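Local structure of galectin (Xenopus laevis, 3WUC) at residues C48-R53 and L92-E97; N61-N66 and V102-G107. The protein probably binds beta-galactosides such as lactose, and here holds a galactose-glucose disaccharide. All coordinates share one frame; numbering follows the deposited sequence. Where two conformers were deposited one is given.

Interaction 1: C48-R53 and L92-E97; sequences CHCNPR and LIFDFE. With GAL (beta-D-galactopyranose), chain D; GLC (alpha-D-glucopyranose), chain C.
C50 and C48 of strand 48-53 meet F94 and L92 of strand 92-96 in the interior of the galectin beta-sandwich, where two antiparallel sheets lie face to face. The short strand axes approach to 10.9 Å and run at 156° to each other, a sheet-to-sheet distance bridged by side chains alone. The close part is centred on C50. Its CB abuts the edge of the F94 ring, in the ring plane, 4.0 Å from F94 CE2. With SG anti to the backbone N (chi1 177°), the sulfur reaches past the ring to L92, whose CD1 lies 4.2 Å from C50 SG. C48 makes a Cys sulfur-aromatic contact with the same ring, its SG standing obliquely 5.5 Å from the centroid of F94. V37 and L39, on strand 36-39 beside 45-53, and V22 and V102, on the strands either side of F94's own, also touch the ring. The packing of 92-97 against 48-53 rests on L92 and F94.

On its other face strand 48-53 is polar, and alternate residues H49, N51 and R53 line the sugar site. H49 NE2 and the galactose O4 are hydrogen-bonded at 2.8 Å, with O4 at the edge of the imidazole, while D38 binds ND1 and should fix the ring's rotation. The extended R53 side chain brings the edge of its guanidinium against both sugars, at the junction of galactose and glucose: NH2 bonds to galactose O4 and, weakly, to galactose O5, and NH1 to glucose O3 at 2.6 Å. D59 makes a salt bridge with NH1, which helps to hold the group in position. R53 also grips N51 side-on, NE and NH2 both donating to OD1; the NE to OD1 bond is 2.8 Å long and nearly straight at 165°.

Interaction 2: N61-N66 and V102-G107; sequences NTIVLN and VHLPDG. With GAL (beta-D-galactopyranose), chain D.
I63 and L104 reach toward each other tip to tip between the two sheets of the sandwich, with I63 CD1 3.8 Å from L104 CD2. The other methyl of the fork, L104 CD1, is almost as near, at 3.9 Å from I63 CD1, and the ethyl end of I63 therefore faces both branches of the leucine. An extended I63 side chain (chi2 175°) carries CD1 across to them. Farther along, L65 and V102 make a looser and less certain pair: L65 has two conformers, and in the one given its CD1 comes no nearer than 4.4 Å to V102 CG2.

Around this apolar layer, F84 packs on I63, while I110 touches both L65 and L104. The backbone at L104 enters a type I turn, closed by the bond from G107 N to L104 O at 3.0 Å, and a salt bridge joins D106 to K108 just after it.

N66, at the far end of 61-66, serves the sugar: its ND2 donates to galactose O6 at 2.8 Å and 168°, a nearly straight bond. The same nitrogen bonds to the backbone O of D74, which helps to place the amide.

Strand 62-69 runs between strands 45-53 and 72-79, its pairing with the former starting at a G1 beta bulge where N61 and T62 face R53; strand 99-103 lies between 89-96 and 109-113 in the opposing sheet.

How the interactions relate
Both interactions are buried and span the same two sheets: strands 45-53 and 62-69 are neighbours in one, strands 89-96 and 99-103 in the other. Interaction 1 lies nearer the centre of the chain and combines sulfur, an aromatic ring and a leucine; interaction 2, about 7 Å away between centres, is purely aliphatic and reaches the turn after strand 99-103. The two join in both sheets, through N51 N and V64 O, probably hydrogen-bonded at 2.7 Å, and through D95 and H103. The outward faces of 48-53 and 61-66 share the galactose, the first serving O4 and, weakly, O5, the second O6.

Interaction 1: C48-R53 and L92-E97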
# COMPACT_ATOMS: atom_id res chain seq x y z
N CYS B 48 9.81 -4.65 -22.21
CA CYS B 48 10.44 -5.50 -21.22
C CYS B 48 9.56 -6.67 -20.88
O CYS B 48 8.48 -6.50 -20.33
CB CYS B 48 10.78 -4.66 -19.98
SG CYS B 48 11.72 -5.65 -18.74
N HIS B 49 10.00 -7.87 -21.24
CA HIS B 49 9.43 -9.14 -20.80
C HIS B 49 10.35 -9.68 -19.74
O HIS B 49 11.50 -9.91 -20.04
CB HIS B 49 9.40 -10.09 -22.01
CG HIS B 49 9.18 -11.55 -21.72
ND1 HIS B 49 7.97 -12.10 -21.32
CD2 HIS B 49 9.99 -12.63 -21.89
CE1 HIS B 49 8.06 -13.41 -21.26
NE2 HIS B 49 9.27 -13.76 -21.61
N CYS B 50 9.89 -9.76 -18.48
CA CYS B 50 10.71 -10.18 -17.32
C CYS B 50 10.17 -11.52 -16.93
O CYS B 50 9.08 -11.65 -16.42
CB CYS B 50 10.53 -9.16 -16.21
SG CYS B 50 11.42 -9.61 -14.73
N ASN B 51 10.99 -12.56 -17.18
CA ASN B 51 10.56 -13.89 -17.13
C ASN B 51 11.43 -14.81 -16.21
O ASN B 51 12.28 -15.56 -16.66
CB ASN B 51 10.50 -14.47 -18.55
CG ASN B 51 9.86 -15.87 -18.67
OD1 ASN B 51 10.31 -16.63 -19.60
ND2 ASN B 51 8.91 -16.27 -17.82
N PRO B 52 11.22 -14.72 -14.90
CA PRO B 52 11.93 -15.68 -14.08
C PRO B 52 11.49 -17.12 -14.36
O PRO B 52 10.33 -17.44 -14.42
CB PRO B 52 11.58 -15.23 -12.65
CG PRO B 52 11.13 -13.78 -12.74
CD PRO B 52 10.41 -13.80 -14.10
N ARG B 53 12.49 -18.00 -14.61
CA ARG B 53 12.30 -19.40 -14.95
C ARG B 53 12.85 -20.29 -13.86
O ARG B 53 14.07 -20.28 -13.61
CB ARG B 53 13.04 -19.75 -16.20
CG ARG B 53 12.39 -18.98 -17.40
CD ARG B 53 13.25 -18.98 -18.67
NE ARG B 53 12.51 -18.36 -19.79
CZ ARG B 53 12.78 -18.56 -21.10
NH1 ARG B 53 13.83 -19.33 -21.47
NH2 ARG B 53 12.04 -17.97 -21.99
N LEU B 92 8.01 -6.91 -7.95
CA LEU B 92 8.94 -6.40 -8.92
C LEU B 92 8.63 -4.94 -9.19
O LEU B 92 7.44 -4.60 -9.31
CB LEU B 92 8.84 -7.23 -10.25
CG LEU B 92 9.31 -8.71 -10.17
CD1 LEU B 92 8.88 -9.48 -11.43
CD2 LEU B 92 10.82 -8.69 -10.12
N ILE B 93 9.63 -4.10 -9.24
CA ILE B 93 9.43 -2.66 -9.48
C ILE B 93 10.20 -2.33 -10.77
O ILE B 93 11.34 -2.72 -10.95
CB ILE B 93 9.89 -1.80 -8.30
CG1 ILE B 93 9.06 -2.20 -7.11
CG2 ILE B 93 9.71 -0.37 -8.65
CD1 ILE B 93 9.59 -1.52 -5.86
N PHE B 94 9.58 -1.60 -11.68
CA PHE B 94 10.20 -1.22 -12.96
C PHE B 94 10.28 0.28 -13.06
O PHE B 94 9.25 0.94 -13.05
CB PHE B 94 9.37 -1.78 -14.13
CG PHE B 94 9.17 -3.28 -14.10
CD1 PHE B 94 8.23 -3.90 -13.36
CD2 PHE B 94 10.04 -4.07 -14.86
CE1 PHE B 94 8.07 -5.27 -13.30
CE2 PHE B 94 9.86 -5.48 -14.85
CZ PHE B 94 8.93 -6.03 -14.11
N ASP B 95 11.47 0.82 -13.16
CA ASP B 95 11.71 2.26 -13.33
C ASP B 95 11.80 2.52 -14.83
O ASP B 95 12.67 1.96 -15.47
CB ASP B 95 13.06 2.69 -12.74
CG ASP B 95 13.16 2.58 -11.30
OD1 ASP B 95 12.09 2.43 -10.67
OD2 ASP B 95 14.36 2.63 -10.81
N PHE B 96 10.89 3.26 -15.41
CA PHE B 96 10.92 3.53 -16.82
C PHE B 96 11.75 4.76 -17.15
O PHE B 96 11.41 5.88 -16.74
CB PHE B 96 9.50 3.70 -17.26
CG PHE B 96 9.30 3.92 -18.73
CD1 PHE B 96 10.14 3.40 -19.66
CD2 PHE B 96 8.17 4.61 -19.14
CE1 PHE B 96 9.91 3.62 -21.06
CE2 PHE B 96 7.87 4.81 -20.49
CZ PHE B 96 8.75 4.31 -21.48
N GLU B 97 12.88 4.53 -17.87
CA GLU B 97 13.78 5.56 -18.36
C GLU B 97 14.28 5.02 -19.68
O GLU B 97 13.94 3.86 -20.08
CB GLU B 97 14.93 5.82 -17.36
CG GLU B 97 14.46 6.22 -15.97
CD GLU B 97 13.94 7.62 -15.84
OE1 GLU B 97 13.92 8.34 -16.84
OE2 GLU B 97 13.51 8.02 -14.72
C1 GAL D . 10.62 -18.21 -25.47
C2 GAL D . 9.37 -18.46 -24.69
C3 GAL D . 8.55 -17.19 -24.57
C4 GAL D . 9.43 -16.07 -24.05
C5 GAL D . 10.69 -15.97 -24.94
C6 GAL D . 11.61 -14.89 -24.43
O2 GAL D . 8.59 -19.42 -25.45
O3 GAL D . 7.37 -17.41 -23.85
O4 GAL D . 9.74 -16.28 -22.65
O5 GAL D . 11.39 -17.21 -24.87
O6 GAL D . 12.82 -14.81 -25.16
C1 GLC C . 14.80 -21.07 -27.14
C2 GLC C . 15.03 -20.27 -25.84
C3 GLC C . 13.66 -20.06 -25.19
C4 GLC C . 12.58 -19.45 -26.10
C5 GLC C . 12.50 -20.26 -27.41
C6 GLC C . 11.60 -19.53 -28.42
O1 GLC C . 14.33 -22.32 -26.69
O2 GLC C . 15.86 -21.01 -24.97
O3 GLC C . 13.89 -19.13 -24.11
O4 GLC C . 11.32 -19.45 -25.40
O5 GLC C . 13.83 -20.44 -27.96
O6 GLC C . 11.85 -18.15 -28.81

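Interaction 2: N61-N66 and V102-G107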
# COMPACT_ATOMS: atom_id res chain seq x y z
N ASN B 61 16.36 -21.75 -12.56
CA ASN B 61 16.53 -20.65 -11.60
C ASN B 61 17.25 -19.44 -12.15
O ASN B 61 18.22 -18.90 -11.60
CB ASN B 61 17.17 -21.15 -10.29
CG ASN B 61 16.39 -22.24 -9.63
OD1 ASN B 61 16.99 -23.19 -9.05
ND2 ASN B 61 15.12 -22.21 -9.73
N THR B 62 16.73 -18.99 -13.33
CA THR B 62 17.35 -17.94 -14.10
C THR B 62 16.26 -16.96 -14.57
O THR B 62 15.18 -17.46 -14.95
CB THR B 62 18.04 -18.53 -15.35
OG1 THR B 62 19.11 -19.38 -14.91
CG2 THR B 62 18.67 -17.50 -16.16
N ILE B 63 16.59 -15.67 -14.49
CA ILE B 63 15.74 -14.63 -15.07
C ILE B 63 16.12 -14.43 -16.52
O ILE B 63 17.27 -14.09 -16.86
CB ILE B 63 15.80 -13.31 -14.30
CG1 ILE B 63 15.51 -13.55 -12.83
CG2 ILE B 63 14.78 -12.35 -14.85
CD1 ILE B 63 15.66 -12.33 -11.96
N VAL B 64 15.11 -14.56 -17.43
CA VAL B 64 15.22 -14.18 -18.81
C VAL B 64 14.51 -12.85 -19.03
O VAL B 64 13.30 -12.77 -18.64
CB VAL B 64 14.65 -15.28 -19.73
CG1 VAL B 64 14.48 -14.79 -21.14
CG2 VAL B 64 15.57 -16.50 -19.74
N LEU B 65 15.21 -11.87 -19.56
CA LEU B 65 14.60 -10.63 -20.03
C LEU B 65 14.69 -10.56 -21.56
O LEU B 65 15.67 -10.96 -22.19
CB LEU B 65 15.24 -9.39 -19.44
CG LEU B 65 15.35 -9.23 -17.93
CD1 LEU B 65 16.08 -7.94 -17.74
CD2 LEU B 65 14.04 -9.27 -17.12
N ASN B 66 13.62 -10.04 -22.18
CA ASN B 66 13.72 -9.83 -23.63
C ASN B 66 12.78 -8.70 -23.98
O ASN B 66 12.06 -8.20 -23.13
CB ASN B 66 13.34 -11.13 -24.39
CG ASN B 66 14.03 -11.24 -25.73
OD1 ASN B 66 14.56 -10.26 -26.28
ND2 ASN B 66 13.94 -12.47 -26.29
N VAL B 102 14.99 -2.88 -13.63
CA VAL B 102 14.16 -3.91 -12.98
C VAL B 102 14.72 -4.09 -11.54
O VAL B 102 15.88 -4.55 -11.39
CB VAL B 102 14.13 -5.27 -13.68
CG1 VAL B 102 13.17 -6.21 -13.03
CG2 VAL B 102 13.88 -5.04 -15.22
N HIS B 103 13.97 -3.63 -10.54
CA HIS B 103 14.31 -3.82 -9.12
C HIS B 103 13.79 -5.15 -8.65
O HIS B 103 12.58 -5.39 -8.51
CB HIS B 103 13.72 -2.74 -8.25
CG HIS B 103 14.25 -1.39 -8.50
ND1 HIS B 103 15.36 -0.89 -7.84
CD2 HIS B 103 13.93 -0.46 -9.44
CE1 HIS B 103 15.62 0.34 -8.27
NE2 HIS B 103 14.77 0.63 -9.23
N LEU B 104 14.69 -6.06 -8.38
CA LEU B 104 14.38 -7.33 -7.86
C LEU B 104 14.11 -7.24 -6.31
O LEU B 104 14.72 -6.33 -5.68
CB LEU B 104 15.52 -8.31 -8.13
CG LEU B 104 15.99 -8.51 -9.61
CD1 LEU B 104 17.08 -9.45 -9.71
CD2 LEU B 104 14.76 -8.96 -10.42
N PRO B 105 13.37 -8.22 -5.76
CA PRO B 105 12.96 -8.08 -4.33
C PRO B 105 14.11 -8.36 -3.38
O PRO B 105 13.95 -8.02 -2.19
CB PRO B 105 11.78 -9.04 -4.13
CG PRO B 105 11.99 -10.03 -5.26
CD PRO B 105 12.62 -9.30 -6.41
N ASP B 106 15.24 -8.87 -3.86
CA ASP B 106 16.45 -9.02 -3.00
C ASP B 106 17.30 -7.75 -2.98
O ASP B 106 18.44 -7.82 -2.51
CB ASP B 106 17.28 -10.23 -3.46
CG ASP B 106 17.78 -10.11 -4.93
OD1 ASP B 106 17.60 -9.03 -5.57
OD2 ASP B 106 18.48 -11.09 -5.36
N GLY B 107 16.83 -6.61 -3.53
CA GLY B 107 17.58 -5.40 -3.61
C GLY B 107 18.53 -5.22 -4.75
O GLY B 107 19.06 -4.12 -4.89
C1 GAL D . 10.62 -18.21 -25.47
C2 GAL D . 9.37 -18.46 -24.69
C3 GAL D . 8.55 -17.19 -24.57
C4 GAL D . 9.43 -16.07 -24.05
C5 GAL D . 10.69 -15.97 -24.94
C6 GAL D . 11.61 -14.89 -24.43
O2 GAL D . 8.59 -19.42 -25.45
O3 GAL D . 7.37 -17.41 -23.85
O4 GAL D . 9.74 -16.28 -22.65
O5 GAL D . 11.39 -17.21 -24.87
O6 GAL D . 12.82 -14.81 -25.16